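Local structure of RNA-induced transcriptional silencing complex protein tas3 (Schizosaccharomyces pombe, 3D1B) at residues Thr88-Ala93 against Lys117-Leu122; Leu78-Asn83 against Leu107-Ala112; Leu58-Ser63 against Gly95-Lys100. The protein helps form the core of the RITS complex, which acts in RNA interference to build heterochromatin and secure accurate chromosome segregation. All coordinates share one frame; numbering follows the deposited sequence.

The three contacts tie together the all-helical C-terminal motif of Tas3, and all are buried. Interactions 1 and 2 share helix 109-122, gripped near its C-terminal end by helix 89-105 and near its start by helix 74-84. Interaction 3 brings helix 52-60 onto the middle of helix 89-105, nearest the centre of the chain. Interactions 2 and 3 touch, through Phe80 with Tyr99 and Ala112 with Ile98; interaction 1 lies about 14 Å from each, centre to centre. Each contact places a phenylalanine against small or branched aliphatic groups. Interaction 1 adds two waters that bridge Thr88 and Ser120, interaction 2 is purely apolar, and interaction 3 sets a serine hydroxyl beside its ring.

Interaction 1: residues Thr88-Ala93 against Lys117-Leu122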
ATOM      1  N   THR A  88       5.390  13.136 -12.501  1.00 23.02           N
ATOM      2  CA  THR A  88       4.738  12.156 -13.333  1.00 23.03           C
ATOM      3  C   THR A  88       4.466  10.934 -12.476  1.00 22.81           C
ATOM      4  O   THR A  88       5.033  10.809 -11.409  1.00 22.38           O
ATOM      5  CB  THR A  88       5.607  11.860 -14.562  1.00 24.85           C
ATOM      6  OG1 THR A  88       6.959  11.665 -14.157  1.00 25.46           O
ATOM      7  CG2 THR A  88       5.556  13.010 -15.531  1.00 25.93           C
ATOM      8  N   PRO A  89       3.568  10.039 -12.920  1.00 22.30           N
ATOM      9  CA  PRO A  89       3.167   8.817 -12.208  1.00 22.64           C
ATOM     10  C   PRO A  89       4.199   7.978 -11.458  1.00 20.71           C
ATOM     11  O   PRO A  89       4.105   7.806 -10.237  1.00 19.30           O
ATOM     12  CB  PRO A  89       2.450   8.014 -13.289  1.00 23.99           C
ATOM     13  CG  PRO A  89       1.821   9.089 -14.114  1.00 25.30           C
ATOM     14  CD  PRO A  89       2.952  10.068 -14.263  1.00 23.98           C
ATOM     15  N   PHE A  90       5.156   7.419 -12.190  1.00 18.93           N
ATOM     16  CA  PHE A  90       6.191   6.591 -11.581  1.00 18.58           C
ATOM     17  C   PHE A  90       7.022   7.398 -10.596  1.00 17.48           C
ATOM     18  O   PHE A  90       7.280   6.953  -9.475  1.00 18.96           O
ATOM     19  CB  PHE A  90       7.105   6.017 -12.668  1.00 18.43           C
ATOM     20  CG  PHE A  90       8.316   5.301 -12.133  1.00 16.82           C
ATOM     21  CD1 PHE A  90       8.205   4.018 -11.593  1.00 18.44           C
ATOM     22  CD2 PHE A  90       9.567   5.906 -12.180  1.00 17.17           C
ATOM     23  CE1 PHE A  90       9.327   3.348 -11.111  1.00 20.29           C
ATOM     24  CE2 PHE A  90      10.695   5.248 -11.701  1.00 18.40           C
ATOM     25  CZ  PHE A  90      10.576   3.961 -11.164  1.00 18.03           C
ATOM     26  N   ALA A  91       7.445   8.585 -11.017  1.00 17.97           N
ATOM     27  CA  ALA A  91       8.257   9.443 -10.165  1.00 16.87           C
ATOM     28  C   ALA A  91       7.511   9.807  -8.888  1.00 16.92           C
ATOM     29  O   ALA A  91       8.087   9.789  -7.801  1.00 16.81           O
ATOM     30  CB  ALA A  91       8.660  10.705 -10.919  1.00 18.95           C
ATOM     31  N   LYS A  92       6.230  10.139  -9.016  1.00 16.06           N
ATOM     32  CA  LYS A  92       5.437  10.508  -7.843  1.00 14.97           C
ATOM     33  C   LYS A  92       5.338   9.347  -6.857  1.00 15.44           C
ATOM     34  O   LYS A  92       5.429   9.540  -5.643  1.00 15.42           O
ATOM     35  CB  LYS A  92       4.029  10.950  -8.258  1.00 16.58           C
ATOM     36  CG  LYS A  92       3.173  11.390  -7.072  1.00 20.01           C
ATOM     37  CD  LYS A  92       1.783  11.861  -7.489  1.00 21.16           C
ATOM     38  CE  LYS A  92       1.837  13.132  -8.319  1.00 24.16           C
ATOM     39  NZ  LYS A  92       0.454  13.634  -8.618  1.00 22.97           N
ATOM     40  N   ALA A  93       5.141   8.139  -7.378  1.00 14.39           N
ATOM     41  CA  ALA A  93       5.035   6.965  -6.519  1.00 14.92           C
ATOM     42  C   ALA A  93       6.368   6.681  -5.832  1.00 14.20           C
ATOM     43  O   ALA A  93       6.403   6.264  -4.673  1.00 15.32           O
ATOM     44  CB  ALA A  93       4.587   5.755  -7.334  1.00 16.17           C
ATOM     45  N   LYS A 117      14.610  12.781  -8.678  1.00 19.07           N
ATOM     46  CA  LYS A 117      15.067  13.372  -9.928  1.00 20.94           C
ATOM     47  C   LYS A 117      15.453  12.278 -10.917  1.00 20.25           C
ATOM     48  O   LYS A 117      15.192  12.388 -12.116  1.00 21.79           O
ATOM     49  CB  LYS A 117      16.264  14.291  -9.677  1.00 21.98           C
ATOM     50  CG  LYS A 117      16.735  15.029 -10.920  1.00 28.55           C
ATOM     51  CD  LYS A 117      15.691  16.025 -11.407  1.00 32.37           C
ATOM     52  CE  LYS A 117      15.759  16.198 -12.918  1.00 36.12           C
ATOM     53  NZ  LYS A 117      17.144  16.484 -13.388  1.00 39.33           N
ATOM     54  N   GLU A 118      16.068  11.217 -10.409  1.00 18.43           N
ATOM     55  CA  GLU A 118      16.483  10.108 -11.257  1.00 19.49           C
ATOM     56  C   GLU A 118      15.247   9.392 -11.795  1.00 19.13           C
ATOM     57  O   GLU A 118      15.185   9.031 -12.973  1.00 18.83           O
ATOM     58  CB  GLU A 118      17.346   9.141 -10.449  1.00 23.01           C
ATOM     59  CG  GLU A 118      18.284   8.299 -11.270  1.00 28.51           C
ATOM     60  CD  GLU A 118      19.200   7.464 -10.398  1.00 28.80           C
ATOM     61  OE1 GLU A 118      18.705   6.520  -9.759  1.00 26.59           O
ATOM     62  OE2 GLU A 118      20.412   7.762 -10.342  1.00 32.40           O
ATOM     63  N   ALA A 119      14.255   9.194 -10.931  1.00 16.46           N
ATOM     64  CA  ALA A 119      13.026   8.521 -11.334  1.00 18.79           C
ATOM     65  C   ALA A 119      12.308   9.318 -12.416  1.00 18.84           C
ATOM     66  O   ALA A 119      11.772   8.748 -13.370  1.00 19.78           O
ATOM     67  CB  ALA A 119      12.107   8.333 -10.128  1.00 17.80           C
ATOM     68  N   SER A 120      12.293  10.638 -12.263  1.00 18.50           N
ATOM     69  CA  SER A 120      11.628  11.498 -13.234  1.00 19.27           C
ATOM     70  C   SER A 120      12.316  11.398 -14.590  1.00 19.91           C
ATOM     71  O   SER A 120      11.658  11.382 -15.632  1.00 21.01           O
ATOM     72  CB  SER A 120      11.645  12.950 -12.750  1.00 20.51           C
ATOM     73  OG  SER A 120      10.924  13.785 -13.642  1.00 27.00           O
ATOM     74  N   ILE A 121      13.646  11.336 -14.570  1.00 19.19           N
ATOM     75  CA  ILE A 121      14.427  11.231 -15.800  1.00 20.44           C
ATOM     76  C   ILE A 121      14.173   9.891 -16.498  1.00 20.84           C
ATOM     77  O   ILE A 121      14.025   9.836 -17.721  1.00 22.92           O
ATOM     78  CB  ILE A 121      15.938  11.387 -15.505  1.00 21.61           C
ATOM     79  CG1 ILE A 121      16.229  12.832 -15.087  1.00 23.92           C
ATOM     80  CG2 ILE A 121      16.764  11.009 -16.733  1.00 23.16           C
ATOM     81  CD1 ILE A 121      17.657  13.076 -14.626  1.00 27.22           C
ATOM     82  N   LEU A 122      14.115   8.811 -15.727  1.00 19.14           N
ATOM     83  CA  LEU A 122      13.870   7.493 -16.309  1.00 18.60           C
ATOM     84  C   LEU A 122      12.505   7.425 -16.982  1.00 20.40           C
ATOM     85  O   LEU A 122      12.346   6.822 -18.046  1.00 20.20           O
ATOM     86  CB  LEU A 122      13.956   6.407 -15.232  1.00 18.64           C
ATOM     87  CG  LEU A 122      15.340   6.137 -14.640  1.00 20.00           C
ATOM     88  CD1 LEU A 122      15.214   5.170 -13.473  1.00 21.00           C
ATOM     89  CD2 LEU A 122      16.262   5.565 -15.716  1.00 19.04           C
TER
HETATM   90  O   HOH W   1       8.401  14.509 -13.107  1.00 27.80           O
HETATM   91  O   HOH W   2       8.910  12.405 -16.123  1.00 36.95           O
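Ala91 and Ala119 face each other where helices 89-105 and 109-122 run antiparallel, a helical hairpin at the C-terminal end of the all-alpha motif. Their CA atoms are 5.0 Å apart. The axes of the two short segments come within 8.2 Å. They cross at 162°. Such close packing rests on small side chains. Ala91 CB lies on the backbone of the other helix, 3.8 Å from Ser120 CA.

Phe90 flanks this seam. Its CB starts toward helix 109-122, and CG lies anti to the backbone N (chi1 172°). One side of the ring then reaches the partner. CD2 passes Ala119 O, which sits in the ring plane at the edge. CE2 goes further and touches Ala119 CB at 3.7 Å. Trp21 of helix 14-23 meets the same ring edge-to-face. An alanine in place of Phe90 would probably open a gap beside Ala119 and leave Trp21 without its aromatic partner.

Water finishes the seam at Thr88. One water links Thr88 N, by a weak bond, to Ser120 OG. A second donates to both Thr88 OG1, at 2.9 Å, and Ser120 O, at 3.0 Å. Thr88 OG1 also bonds Glu123 OE1, just beyond the second helix.

Interaction 2: residues Leu78-Asn83 against Leu107-Ala112; sequences LMFLSN and LSLDFA
Phe80 and Leu109 hold the closest backbone approach here, with CA atoms 8.1 Å apart, so side chains must bridge the two helices. The contact joins helix 74-84 to the first turn of helix 109-122 within the C-terminal helical bundle of Tas3. Ser108 takes the N-cap position of that second helix.

Phe80 spans the gap. Its CG is anti to the backbone N (chi1 177°), which carries the ring out from helix 74-84 toward the partner. Leu109 answers with one methyl. Its CG is also anti to the backbone N, and the next bend brings CD1 over a face of the ring, although its CA-CB bond does not point at the partner. CD1 stands 4.1 Å from the centroid of the Phe80 ring and 27° off the ring normal, a CH-pi contact. The methyl is displaced toward the root of the ring, and also lies 4.0 Å from Phe80 CB.

No hydrogen bond crosses between the two segments, and this pairing is purely apolar. Tyr99 of helix 89-105 also meets the Phe80 ring, with the two planes at about 20°. Ala112 packs on Ile98 and Val102 of that same helix, so three helices converge at this point. Gln72 fixes the start of helix 109-122, bonding Leu107 O and Leu109 N through its amide. One turn on from Leu109, Ala112 CB reaches the far part of the Phe80 ring, 4.1 Å from CE1.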
ATOM      1  N   LEU A  78       8.212  20.673   3.269  1.00 15.07           N
ATOM      2  CA  LEU A  78       6.989  21.144   2.626  1.00 17.90           C
ATOM      3  C   LEU A  78       7.254  21.453   1.155  1.00 17.06           C
ATOM      4  O   LEU A  78       6.418  21.184   0.299  1.00 17.08           O
ATOM      5  CB  LEU A  78       6.446  22.385   3.340  1.00 15.76           C
ATOM      6  CG  LEU A  78       5.977  22.131   4.776  1.00 17.69           C
ATOM      7  CD1 LEU A  78       5.467  23.431   5.387  1.00 18.31           C
ATOM      8  CD2 LEU A  78       4.888  21.080   4.783  1.00 18.26           C
ATOM      9  N   MET A  79       8.423  22.005   0.858  1.00 17.63           N
ATOM     10  CA  MET A  79       8.759  22.314  -0.526  1.00 20.25           C
ATOM     11  C   MET A  79       8.921  20.998  -1.287  1.00 19.02           C
ATOM     12  O   MET A  79       8.570  20.907  -2.463  1.00 19.47           O
ATOM     13  CB  MET A  79      10.052  23.127  -0.593  1.00 23.84           C
ATOM     14  CG  MET A  79      10.267  23.849  -1.918  1.00 28.45           C
ATOM     15  SD  MET A  79       8.931  25.015  -2.287  1.00 33.67           S
ATOM     16  CE  MET A  79       9.111  26.123  -0.973  1.00 24.82           C
ATOM     17  N   PHE A  80       9.454  19.980  -0.613  1.00 18.00           N
ATOM     18  CA  PHE A  80       9.640  18.668  -1.241  1.00 16.66           C
ATOM     19  C   PHE A  80       8.281  18.103  -1.637  1.00 15.83           C
ATOM     20  O   PHE A  80       8.117  17.564  -2.732  1.00 17.02           O
ATOM     21  CB  PHE A  80      10.323  17.692  -0.276  1.00 14.91           C
ATOM     22  CG  PHE A  80      10.476  16.294  -0.825  1.00 16.76           C
ATOM     23  CD1 PHE A  80      11.591  15.944  -1.590  1.00 18.66           C
ATOM     24  CD2 PHE A  80       9.495  15.331  -0.593  1.00 16.64           C
ATOM     25  CE1 PHE A  80      11.725  14.655  -2.117  1.00 17.90           C
ATOM     26  CE2 PHE A  80       9.622  14.032  -1.120  1.00 17.00           C
ATOM     27  CZ  PHE A  80      10.738  13.701  -1.881  1.00 16.02           C
ATOM     28  N   LEU A  81       7.304  18.228  -0.740  1.00 15.42           N
ATOM     29  CA  LEU A  81       5.966  17.710  -1.009  1.00 15.65           C
ATOM     30  C   LEU A  81       5.250  18.515  -2.091  1.00 17.80           C
ATOM     31  O   LEU A  81       4.511  17.950  -2.896  1.00 16.79           O
ATOM     32  CB  LEU A  81       5.131  17.689   0.278  1.00 15.33           C
ATOM     33  CG  LEU A  81       5.582  16.659   1.328  1.00 14.65           C
ATOM     34  CD1 LEU A  81       4.783  16.842   2.612  1.00 16.69           C
ATOM     35  CD2 LEU A  81       5.401  15.242   0.778  1.00 15.51           C
ATOM     36  N   SER A  82       5.461  19.827  -2.113  1.00 17.76           N
ATOM     37  CA  SER A  82       4.819  20.649  -3.136  1.00 19.97           C
ATOM     38  C   SER A  82       5.356  20.242  -4.498  1.00 20.80           C
ATOM     39  O   SER A  82       4.620  20.205  -5.483  1.00 23.21           O
ATOM     40  CB  SER A  82       5.084  22.141  -2.902  1.00 23.06           C
ATOM     41  OG  SER A  82       4.102  22.704  -2.044  1.00 27.30           O
ATOM     42  N   ASN A  83       6.643  19.917  -4.546  1.00 19.85           N
ATOM     43  CA  ASN A  83       7.271  19.511  -5.791  1.00 20.90           C
ATOM     44  C   ASN A  83       6.815  18.113  -6.186  1.00 19.39           C
ATOM     45  O   ASN A  83       6.637  17.822  -7.368  1.00 18.78           O
ATOM     46  CB  ASN A  83       8.798  19.542  -5.646  1.00 22.12           C
ATOM     47  CG  ASN A  83       9.508  19.098  -6.906  1.00 26.85           C
ATOM     48  OD1 ASN A  83      10.038  17.988  -6.975  1.00 26.68           O
ATOM     49  ND2 ASN A  83       9.508  19.959  -7.917  1.00 23.71           N
ATOM     50  N   LEU A 107      15.918   9.311   6.441  1.00 16.18           N
ATOM     51  CA  LEU A 107      16.672   9.315   5.196  1.00 14.42           C
ATOM     52  C   LEU A 107      16.809  10.785   4.799  1.00 15.81           C
ATOM     53  O   LEU A 107      15.842  11.541   4.844  1.00 14.36           O
ATOM     54  CB  LEU A 107      15.931   8.503   4.117  1.00 15.31           C
ATOM     55  CG  LEU A 107      16.596   8.369   2.740  1.00 15.26           C
ATOM     56  CD1 LEU A 107      16.209   7.045   2.096  1.00 15.92           C
ATOM     57  CD2 LEU A 107      16.175   9.530   1.852  1.00 15.30           C
ATOM     58  N   SER A 108      18.019  11.191   4.433  1.00 14.83           N
ATOM     59  CA  SER A 108      18.291  12.579   4.062  1.00 17.22           C
ATOM     60  C   SER A 108      17.409  13.110   2.934  1.00 17.39           C
ATOM     61  O   SER A 108      17.333  12.511   1.862  1.00 17.73           O
ATOM     62  CB  SER A 108      19.760  12.720   3.666  1.00 21.58           C
ATOM     63  OG  SER A 108      20.005  14.013   3.155  1.00 27.24           O
ATOM     64  N   LEU A 109      16.762  14.251   3.168  1.00 15.52           N
ATOM     65  CA  LEU A 109      15.882  14.840   2.157  1.00 17.85           C
ATOM     66  C   LEU A 109      16.624  15.141   0.848  1.00 19.27           C
ATOM     67  O   LEU A 109      16.081  14.943  -0.237  1.00 18.81           O
ATOM     68  CB  LEU A 109      15.231  16.118   2.693  1.00 20.19           C
ATOM     69  CG  LEU A 109      14.047  16.653   1.879  1.00 21.67           C
ATOM     70  CD1 LEU A 109      12.888  15.662   1.962  1.00 20.31           C
ATOM     71  CD2 LEU A 109      13.614  18.016   2.409  1.00 22.77           C
ATOM     72  N   ASP A 110      17.864  15.619   0.939  1.00 20.49           N
ATOM     73  CA  ASP A 110      18.625  15.912  -0.272  1.00 22.19           C
ATOM     74  C   ASP A 110      18.793  14.641  -1.099  1.00 20.71           C
ATOM     75  O   ASP A 110      18.722  14.678  -2.326  1.00 20.42           O
ATOM     76  CB  ASP A 110      20.008  16.474   0.067  1.00 26.70           C
ATOM     77  CG  ASP A 110      19.937  17.819   0.758  1.00 32.96           C
ATOM     78  OD1 ASP A 110      19.186  18.693   0.279  1.00 34.89           O
ATOM     79  OD2 ASP A 110      20.640  18.003   1.776  1.00 38.26           O
ATOM     80  N   PHE A 111      19.018  13.522  -0.418  1.00 18.97           N
ATOM     81  CA  PHE A 111      19.192  12.231  -1.084  1.00 17.14           C
ATOM     82  C   PHE A 111      17.862  11.820  -1.721  1.00 17.33           C
ATOM     83  O   PHE A 111      17.823  11.321  -2.854  1.00 17.47           O
ATOM     84  CB  PHE A 111      19.638  11.185  -0.059  1.00 18.57           C
ATOM     85  CG  PHE A 111      20.021   9.859  -0.656  1.00 18.45           C
ATOM     86  CD1 PHE A 111      21.182   9.730  -1.414  1.00 22.65           C
ATOM     87  CD2 PHE A 111      19.239   8.731  -0.434  1.00 19.17           C
ATOM     88  CE1 PHE A 111      21.560   8.485  -1.938  1.00 22.68           C
ATOM     89  CE2 PHE A 111      19.607   7.485  -0.950  1.00 19.78           C
ATOM     90  CZ  PHE A 111      20.768   7.366  -1.703  1.00 20.67           C
ATOM     91  N   ALA A 112      16.769  12.034  -0.993  1.00 16.79           N
ATOM     92  CA  ALA A 112      15.449  11.695  -1.509  1.00 15.64           C
ATOM     93  C   ALA A 112      15.195  12.472  -2.798  1.00 17.01           C
ATOM     94  O   ALA A 112      14.647  11.937  -3.752  1.00 15.85           O
ATOM     95  CB  ALA A 112      14.376  12.027  -0.476  1.00 15.76           C
TER

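Interaction 3: residues Leu58-Ser63 against Gly95-Lys100; sequences LVFSAS and GSSIYK
Phe60, on helix 52-60, points at helix 89-105 and meets Ser97 and Ile98, joining two helices in the interior of the all-alpha motif. Phe60 CG is anti to the carbonyl carbon, beside the backbone N, and this sends the ring to helix 89-105. Ile98 covers one face of the ring. Ile98 CG1 is anti to the carbonyl carbon (chi1 -67°), and a further bend at chi2 folds CD1 over the ring. CD1 sits 3.7 Å from the centroid of the Phe60 ring, 16° off the normal, in a CH-pi contact. It is shifted toward the CD2 side, where Phe60 CD2 is 3.5 Å away.

Ser97 comes to the ring edge instead. Its OG lies near the ring plane, 3.2 Å from Phe60 CD2. A chi1 of 54° holds OG between the backbone N and the carbonyl carbon. There the hydroxyl also bonds back to its own helix, at Val94 O and Ala93 O.

Phe60 to Ser63 form a type I beta turn. Ser63 OG bonds Phe60 O at 2.7 Å, in the carbonyl plane, and Ser63 N bonds the same oxygen. These two bonds hold the backbone that carries the ring. Ser61 and Ala62 pack on Leu74 of the second subunit.

The ring therefore has a methyl over a face and an oxygen at its C-H edge. That edge is slightly positive, so the hydroxyl oxygen is probably tolerated there at little cost.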
ATOM      1  N   LEU A  58       7.079  -1.566  -0.244  1.00 15.39           N
ATOM      2  CA  LEU A  58       7.636  -2.768   0.356  1.00 15.88           C
ATOM      3  C   LEU A  58       9.117  -2.920   0.053  1.00 17.22           C
ATOM      4  O   LEU A  58       9.921  -3.191   0.951  1.00 16.86           O
ATOM      5  CB  LEU A  58       6.868  -4.002  -0.131  1.00 17.01           C
ATOM      6  CG  LEU A  58       5.440  -4.062   0.413  1.00 19.24           C
ATOM      7  CD1 LEU A  58       4.684  -5.219  -0.220  1.00 19.71           C
ATOM      8  CD2 LEU A  58       5.494  -4.222   1.929  1.00 20.23           C
ATOM      9  N   VAL A  59       9.473  -2.734  -1.212  1.00 16.01           N
ATOM     10  CA  VAL A  59      10.858  -2.864  -1.631  1.00 16.69           C
ATOM     11  C   VAL A  59      11.769  -1.850  -0.951  1.00 16.06           C
ATOM     12  O   VAL A  59      12.835  -2.204  -0.440  1.00 17.08           O
ATOM     13  CB  VAL A  59      10.977  -2.727  -3.159  1.00 18.16           C
ATOM     14  CG1 VAL A  59      12.438  -2.604  -3.563  1.00 16.90           C
ATOM     15  CG2 VAL A  59      10.351  -3.945  -3.830  1.00 17.10           C
ATOM     16  N   PHE A  60      11.359  -0.589  -0.926  1.00 15.64           N
ATOM     17  CA  PHE A  60      12.199   0.415  -0.287  1.00 16.14           C
ATOM     18  C   PHE A  60      12.286   0.239   1.226  1.00 16.28           C
ATOM     19  O   PHE A  60      13.254   0.684   1.850  1.00 15.04           O
ATOM     20  CB  PHE A  60      11.713   1.826  -0.638  1.00 18.27           C
ATOM     21  CG  PHE A  60      11.933   2.199  -2.077  1.00 20.59           C
ATOM     22  CD1 PHE A  60      13.040   1.721  -2.771  1.00 23.04           C
ATOM     23  CD2 PHE A  60      11.055   3.053  -2.731  1.00 23.28           C
ATOM     24  CE1 PHE A  60      13.266   2.089  -4.100  1.00 24.76           C
ATOM     25  CE2 PHE A  60      11.277   3.427  -4.060  1.00 24.04           C
ATOM     26  CZ  PHE A  60      12.384   2.940  -4.740  1.00 22.57           C
ATOM     27  N   SER A  61      11.299  -0.423   1.824  1.00 16.54           N
ATOM     28  CA  SER A  61      11.318  -0.632   3.271  1.00 17.89           C
ATOM     29  C   SER A  61      12.464  -1.560   3.657  1.00 19.36           C
ATOM     30  O   SER A  61      12.847  -1.636   4.828  1.00 20.03           O
ATOM     31  CB  SER A  61       9.992  -1.232   3.761  1.00 18.44           C
ATOM     32  OG  SER A  61       9.897  -2.619   3.455  1.00 17.68           O
ATOM     33  N   ALA A  62      13.014  -2.255   2.664  1.00 18.50           N
ATOM     34  CA  ALA A  62      14.114  -3.187   2.892  1.00 19.60           C
ATOM     35  C   ALA A  62      15.483  -2.548   2.700  1.00 19.56           C
ATOM     36  O   ALA A  62      16.502  -3.188   2.959  1.00 19.58           O
ATOM     37  CB  ALA A  62      13.982  -4.393   1.964  1.00 18.15           C
ATOM     38  N   SER A  63      15.510  -1.296   2.253  1.00 19.48           N
ATOM     39  CA  SER A  63      16.776  -0.604   2.023  1.00 20.74           C
ATOM     40  C   SER A  63      17.543  -0.453   3.327  1.00 22.94           C
ATOM     41  O   SER A  63      16.953  -0.264   4.387  1.00 19.51           O
ATOM     42  CB  SER A  63      16.532   0.774   1.401  1.00 23.50           C
ATOM     43  OG  SER A  63      15.751   1.588   2.255  1.00 25.59           O
ATOM     44  N   GLY A  95       8.672   8.964  -5.199  1.00 14.12           N
ATOM     45  CA  GLY A  95       8.829  10.034  -4.227  1.00 15.20           C
ATOM     46  C   GLY A  95       8.062   9.791  -2.934  1.00 15.52           C
ATOM     47  O   GLY A  95       8.601   9.966  -1.836  1.00 15.23           O
ATOM     48  N   SER A  96       6.799   9.391  -3.050  1.00 15.23           N
ATOM     49  CA  SER A  96       5.992   9.138  -1.857  1.00 14.22           C
ATOM     50  C   SER A  96       6.560   7.980  -1.031  1.00 15.82           C
ATOM     51  O   SER A  96       6.609   8.047   0.197  1.00 16.48           O
ATOM     52  CB  SER A  96       4.543   8.826  -2.249  1.00 17.39           C
ATOM     53  OG  SER A  96       3.760   8.540  -1.100  1.00 20.67           O
ATOM     54  N   SER A  97       7.009   6.922  -1.703  1.00 15.34           N
ATOM     55  CA  SER A  97       7.556   5.770  -0.996  1.00 15.58           C
ATOM     56  C   SER A  97       8.887   6.099  -0.317  1.00 16.67           C
ATOM     57  O   SER A  97       9.157   5.624   0.787  1.00 14.99           O
ATOM     58  CB  SER A  97       7.726   4.590  -1.961  1.00 21.03           C
ATOM     59  OG  SER A  97       8.500   4.966  -3.085  1.00 28.21           O
ATOM     60  N   ILE A  98       9.716   6.911  -0.968  1.00 15.28           N
ATOM     61  CA  ILE A  98      10.998   7.293  -0.386  1.00 14.50           C
ATOM     62  C   ILE A  98      10.765   8.266   0.767  1.00 16.66           C
ATOM     63  O   ILE A  98      11.497   8.251   1.756  1.00 14.20           O
ATOM     64  CB  ILE A  98      11.931   7.949  -1.434  1.00 14.80           C
ATOM     65  CG1 ILE A  98      12.336   6.918  -2.492  1.00 17.65           C
ATOM     66  CG2 ILE A  98      13.185   8.495  -0.757  1.00 18.84           C
ATOM     67  CD1 ILE A  98      13.175   5.766  -1.943  1.00 19.49           C
ATOM     68  N   TYR A  99       9.734   9.098   0.650  1.00 16.39           N
ATOM     69  CA  TYR A  99       9.441  10.053   1.719  1.00 15.54           C
ATOM     70  C   TYR A  99       9.065   9.320   3.013  1.00 16.43           C
ATOM     71  O   TYR A  99       9.224   9.862   4.111  1.00 14.90           O
ATOM     72  CB  TYR A  99       8.324  11.012   1.298  1.00 15.97           C
ATOM     73  CG  TYR A  99       8.179  12.176   2.251  1.00 15.75           C
ATOM     74  CD1 TYR A  99       9.217  13.094   2.416  1.00 15.90           C
ATOM     75  CD2 TYR A  99       7.032  12.324   3.037  1.00 15.59           C
ATOM     76  CE1 TYR A  99       9.124  14.131   3.344  1.00 15.72           C
ATOM     77  CE2 TYR A  99       6.929  13.363   3.971  1.00 14.79           C
ATOM     78  CZ  TYR A  99       7.979  14.258   4.117  1.00 17.95           C
ATOM     79  OH  TYR A  99       7.895  15.279   5.037  1.00 15.30           O
ATOM     80  N   LYS A 100       8.556   8.093   2.892  1.00 15.35           N
ATOM     81  CA  LYS A 100       8.223   7.292   4.072  1.00 15.58           C
ATOM     82  C   LYS A 100       9.522   7.044   4.838  1.00 14.78           C
ATOM     83  O   LYS A 100       9.528   6.939   6.063  1.00 14.93           O
ATOM     84  CB  LYS A 100       7.654   5.920   3.685  1.00 17.53           C
ATOM     85  CG  LYS A 100       6.351   5.941   2.935  1.00 19.67           C
ATOM     86  CD  LYS A 100       5.226   6.495   3.791  1.00 20.66           C
ATOM     87  CE  LYS A 100       3.949   6.594   2.973  1.00 22.92           C
ATOM     88  NZ  LYS A 100       2.921   7.428   3.658  1.00 18.59           N
TER